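PDB 4GNX: putative uncharacterized protein from Ustilago maydis, which is probably the small, OB-fold subunit of the trimeric replication protein A, a complex that binds single-stranded DNA. Local coordinates for residues D92-L95 and V96-V100. Numbering follows the deposited sequence.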
loop_
_atom_site.group_PDB
_atom_site.type_symbol
_atom_site.label_atom_id
_atom_site.label_comp_id
_atom_site.label_asym_id
_atom_site.label_seq_id
_atom_site.Cartn_x
_atom_site.Cartn_y
_atom_site.Cartn_z
ATOM N N ASP A 92 8.506 9.489 11.844
ATOM C CA ASP A 92 8.517 8.060 12.162
ATOM C C ASP A 92 9.865 7.452 11.847
ATOM O O ASP A 92 10.139 7.097 10.699
ATOM C CB ASP A 92 7.451 7.304 11.367
ATOM C CG ASP A 92 7.443 5.792 11.672
ATOM O OD1 ASP A 92 8.464 5.297 12.221
ATOM O OD2 ASP A 92 6.424 5.102 11.368
ATOM N N LEU A 93 10.680 7.277 12.880
ATOM C CA LEU A 93 12.057 6.792 12.734
ATOM C C LEU A 93 12.222 5.390 12.143
ATOM O O LEU A 93 13.170 5.159 11.397
ATOM C CB LEU A 93 12.808 6.914 14.063
ATOM C CG LEU A 93 13.910 7.981 14.137
ATOM C CD1 LEU A 93 13.698 9.175 13.210
ATOM C CD2 LEU A 93 14.120 8.454 15.567
ATOM N N THR A 94 11.303 4.477 12.458
ATOM C CA THR A 94 11.313 3.154 11.866
ATOM C C THR A 94 11.090 3.251 10.359
ATOM O O THR A 94 11.770 2.579 9.570
ATOM C CB THR A 94 10.235 2.254 12.485
ATOM O OG1 THR A 94 10.415 2.193 13.899
ATOM C CG2 THR A 94 10.320 0.856 11.931
ATOM N N LEU A 95 10.146 4.096 9.949
ATOM C CA LEU A 95 9.967 4.339 8.532
ATOM C C LEU A 95 11.292 4.777 7.957
ATOM O O LEU A 95 11.717 4.273 6.914
ATOM C CB LEU A 95 8.907 5.408 8.267
ATOM C CG LEU A 95 8.667 5.784 6.792
ATOM C CD1 LEU A 95 8.846 4.598 5.854
ATOM C CD2 LEU A 95 7.271 6.373 6.645
ATOM N N VAL A 96 11.951 5.699 8.652
ATOM C CA VAL A 96 13.181 6.265 8.149
ATOM C C VAL A 96 14.260 5.192 7.972
ATOM O O VAL A 96 14.997 5.212 6.968
ATOM C CB VAL A 96 13.696 7.415 9.040
ATOM C CG1 VAL A 96 15.082 7.857 8.579
ATOM C CG2 VAL A 96 12.722 8.586 8.996
ATOM N N GLU A 97 14.338 4.255 8.919
ATOM C CA GLU A 97 15.404 3.280 8.876
ATOM C C GLU A 97 15.275 2.486 7.592
ATOM O O GLU A 97 16.263 2.243 6.879
ATOM C CB GLU A 97 15.390 2.383 10.105
ATOM C CG GLU A 97 16.473 1.302 10.131
ATOM C CD GLU A 97 17.901 1.813 9.894
ATOM O OE1 GLU A 97 18.225 2.959 10.301
ATOM O OE2 GLU A 97 18.714 1.053 9.300
ATOM N N ASN A 98 14.030 2.155 7.270
ATOM C CA ASN A 98 13.717 1.350 6.127
ATOM C C ASN A 98 14.003 2.037 4.815
ATOM O O ASN A 98 14.469 1.418 3.848
ATOM C CB ASN A 98 12.272 0.939 6.213
ATOM C CG ASN A 98 12.079 -0.254 7.116
ATOM O OD1 ASN A 98 12.483 -1.366 6.778
ATOM N ND2 ASN A 98 11.469 -0.036 8.275
ATOM N N VAL A 99 13.728 3.328 4.777
ATOM C CA VAL A 99 14.001 4.095 3.601
ATOM C C VAL A 99 15.505 4.180 3.403
ATOM O O VAL A 99 15.989 4.085 2.280
ATOM C CB VAL A 99 13.366 5.464 3.739
ATOM C CG1 VAL A 99 13.792 6.396 2.602
ATOM C CG2 VAL A 99 11.863 5.270 3.777
ATOM N N VAL A 100 16.255 4.309 4.497
ATOM C CA VAL A 100 17.714 4.328 4.378
ATOM C C VAL A 100 18.193 3.042 3.718
ATOM O O VAL A 100 18.842 3.083 2.666
ATOM C CB VAL A 100 18.420 4.510 5.716
ATOM C CG1 VAL A 100 19.890 4.095 5.594
ATOM C CG2 VAL A 100 18.295 5.952 6.145
#
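The capped first turns of helix 93-104, which follows the OB-fold strands of this small subunit, join Asp92 to Val96, Thr94 to Asn98 and Leu95 to Val99. Asp92 is the N-cap: its OD1 accepts from Leu95 N at 3.1 Å, nearly straight (171°), though the donor stands above the carboxylate plane. CG lies anti to the backbone N of Asp92 (chi1 180°), which carries the carboxylate to the start of the helix, where the positive end of the helix dipole would be expected to stabilise its negative charge. Asp92 O opens the i to i+4 ladder by accepting from Val96 N at 3.1 Å, and Glu97 N bonds Leu93 O at 2.9 Å.

Thr94 O has two donors, both from Asn98, one on each face of its carbonyl plane: the backbone N at 3.3 Å, and the side-chain ND2 at 2.9 Å, well above the plane. With CG swung beside its own backbone N (chi1 -82°), Asn98 folds its amide back along the helix, next to the methyl of Thr94. The other amide end, OD1, accepts from Arg441 of one neighbouring subunit.

In RPA such a helix, C-terminal to the OB barrel, joins those of the other two subunits in a three-helix bundle, consistent with its contacts to both partner chains. Leu95 CD1 meets Val99 CG2 at 3.7 Å, beside the bond from Val99 N to Leu95 O (3.1 Å); both side chains also pack on Leu125 of the other partner subunit. Val96 CG2 lies 4.4 Å from Leu93 CD1, and Val96 touches Met121 of that same subunit. Glu97 reaches back to its own chain, where OE1 is hydrogen-bonded to Ser40 OG.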